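Local coordinates for structure-specific endonuclease subunit SLX4 (Thielavia terrestris, PDB 6SEI), which probably serves as the regulatory subunit of the SLX1-SLX4 endonuclease, which cuts branched DNA structures that arise during repair and recombination, at residues Thr24-Thr29 and Ala58-Gly63. Sequence-based numbering, arbitrary orientation.
Sequences TQAVVT and AWLNSG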
loop_
_atom_site.group_PDB
_atom_site.type_symbol
_atom_site.label_atom_id
_atom_site.label_comp_id
_atom_site.label_asym_id
_atom_site.label_seq_id
_atom_site.Cartn_x
_atom_site.Cartn_y
_atom_site.Cartn_z
ATOM N N THR B 24 32.946 -2.648 -29.415
ATOM C CA THR B 24 32.059 -1.801 -30.204
ATOM C C THR B 24 32.785 -1.238 -31.417
ATOM O O THR B 24 32.330 -1.394 -32.555
ATOM C CB THR B 24 31.503 -0.673 -29.334
ATOM O OG1 THR B 24 30.909 -1.235 -28.157
ATOM C CG2 THR B 24 30.452 0.129 -30.094
ATOM N N GLN B 25 33.938 -0.601 -31.194
ATOM C CA GLN B 25 34.679 -0.011 -32.304
ATOM C C GLN B 25 35.094 -1.070 -33.317
ATOM O O GLN B 25 35.060 -0.824 -34.528
ATOM C CB GLN B 25 35.897 0.744 -31.781
ATOM C CG GLN B 25 36.248 1.978 -32.593
ATOM C CD GLN B 25 35.413 3.195 -32.208
ATOM O OE1 GLN B 25 34.185 3.197 -32.342
ATOM N NE2 GLN B 25 36.081 4.239 -31.723
ATOM N N ALA B 26 35.469 -2.260 -32.846
ATOM C CA ALA B 26 35.847 -3.331 -33.763
ATOM C C ALA B 26 34.687 -3.701 -34.681
ATOM O O ALA B 26 34.848 -3.782 -35.905
ATOM C CB ALA B 26 36.330 -4.552 -32.975
ATOM N N VAL B 27 33.504 -3.922 -34.101
ATOM C CA VAL B 27 32.324 -4.258 -34.893
ATOM C C VAL B 27 31.946 -3.099 -35.809
ATOM O O VAL B 27 31.721 -3.278 -37.010
ATOM C CB VAL B 27 31.154 -4.640 -33.966
ATOM C CG1 VAL B 27 29.898 -4.928 -34.772
ATOM C CG2 VAL B 27 31.522 -5.828 -33.092
ATOM N N VAL B 28 31.897 -1.888 -35.253
ATOM C CA VAL B 28 31.272 -0.758 -35.933
ATOM C C VAL B 28 32.101 -0.281 -37.125
ATOM O O VAL B 28 31.544 0.118 -38.157
ATOM C CB VAL B 28 31.027 0.368 -34.910
ATOM C CG1 VAL B 28 30.994 1.728 -35.575
ATOM C CG2 VAL B 28 29.736 0.115 -34.156
ATOM N N THR B 29 33.429 -0.320 -37.019
ATOM C CA THR B 29 34.300 0.269 -38.028
ATOM C C THR B 29 34.753 -0.722 -39.095
ATOM O O THR B 29 35.498 -0.335 -40.001
ATOM C CB THR B 29 35.527 0.903 -37.364
ATOM O OG1 THR B 29 36.326 -0.118 -36.757
ATOM C CG2 THR B 29 35.101 1.906 -36.305
ATOM N N ALA B 58 35.143 -15.608 -32.195
ATOM C CA ALA B 58 36.307 -15.969 -32.996
ATOM C C ALA B 58 36.711 -14.833 -33.928
ATOM O O ALA B 58 37.905 -14.597 -34.149
ATOM C CB ALA B 58 36.018 -17.239 -33.796
ATOM N N TRP B 59 35.727 -14.111 -34.472
ATOM C CA TRP B 59 36.020 -13.035 -35.414
ATOM C C TRP B 59 36.765 -11.887 -34.740
ATOM O O TRP B 59 37.661 -11.286 -35.341
ATOM C CB TRP B 59 34.722 -12.536 -36.047
ATOM C CG TRP B 59 34.906 -11.451 -37.059
ATOM C CD1 TRP B 59 35.317 -11.598 -38.352
ATOM C CD2 TRP B 59 34.671 -10.049 -36.869
ATOM N NE1 TRP B 59 35.357 -10.373 -38.979
ATOM C CE2 TRP B 59 34.966 -9.407 -38.091
ATOM C CE3 TRP B 59 34.244 -9.274 -35.787
ATOM C CZ2 TRP B 59 34.845 -8.029 -38.259
ATOM C CZ3 TRP B 59 34.126 -7.903 -35.956
ATOM C CH2 TRP B 59 34.421 -7.296 -37.185
ATOM N N LEU B 60 36.405 -11.568 -33.495
ATOM C CA LEU B 60 37.059 -10.469 -32.792
ATOM C C LEU B 60 38.509 -10.798 -32.457
ATOM O O LEU B 60 39.364 -9.905 -32.461
ATOM C CB LEU B 60 36.287 -10.127 -31.519
ATOM C CG LEU B 60 34.889 -9.527 -31.687
ATOM C CD1 LEU B 60 34.046 -9.781 -30.449
ATOM C CD2 LEU B 60 34.967 -8.037 -31.979
ATOM N N ASN B 61 38.806 -12.061 -32.170
ATOM C CA ASN B 61 40.152 -12.477 -31.806
ATOM C C ASN B 61 41.007 -12.844 -33.012
ATOM O O ASN B 61 42.162 -13.243 -32.832
ATOM C CB ASN B 61 40.093 -13.662 -30.838
ATOM C CG ASN B 61 39.381 -13.322 -29.548
ATOM O OD1 ASN B 61 39.563 -12.237 -28.994
ATOM N ND2 ASN B 61 38.561 -14.248 -29.061
ATOM N N SER B 62 40.472 -12.721 -34.228
ATOM C CA SER B 62 41.202 -13.025 -35.452
ATOM C C SER B 62 41.780 -11.775 -36.109
ATOM O O SER B 62 41.880 -11.710 -37.340
ATOM C CB SER B 62 40.299 -13.768 -36.437
ATOM O OG SER B 62 39.960 -15.054 -35.956
ATOM N N GLY B 63 42.155 -10.778 -35.314
ATOM C CA GLY B 63 42.749 -9.552 -35.814
ATOM C C GLY B 63 41.942 -8.300 -35.551
ATOM O O GLY B 63 42.488 -7.195 -35.676
#
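The carbonyl oxygen of Ala-26 illustrates how a helix can offer one atom to two kinds of partner: NH2 of Arg-67 donates a hydrogen bond to it, while the indole of Trp-59 presents its edge, with CH2 3.8 Å from Ala-26 O. The oxygen lies near the ring plane, so this second approach is a contact with the aromatic rim and not with a face. Trp-59 extends its indole across the gap because CG is anti to the backbone N (chi1 -179°), and its CZ3 then passes 4.2 Å from CA of Val-27. Beside it, Leu-60 contributes a single methyl, CD2, which meets CB of Ala-26 at 3.9 Å and CG2 of Val-27 at 4.2 Å. These contacts join helices 12-29 and 53-67 of the SLX4 C-terminal domain, whose sequence family belongs to the helix-turn-helix clan; the segments run almost perpendicular, at 94°, with axes 11.0 Å apart. The gap is spanned chiefly by the long side chains of Trp-59 and Leu-60, which reach toward Ala-26 and Val-27. Helix 41-46 adds His-42 and Met-45 against Val-27, and Trp-41 meets the Trp-59 ring with the planes inclined. One residue before Ala-26, Gln-25 O takes two donors from opposite faces of its carbonyl plane, Thr-29 N at 3.0 Å and Thr-29 OG1 at 2.7 Å. Arg-67 NH2 also bonds to Thr-29 OG1, so a single nitrogen from helix 53-67 joins Ala-26 O and the Thr-29 hydroxyl.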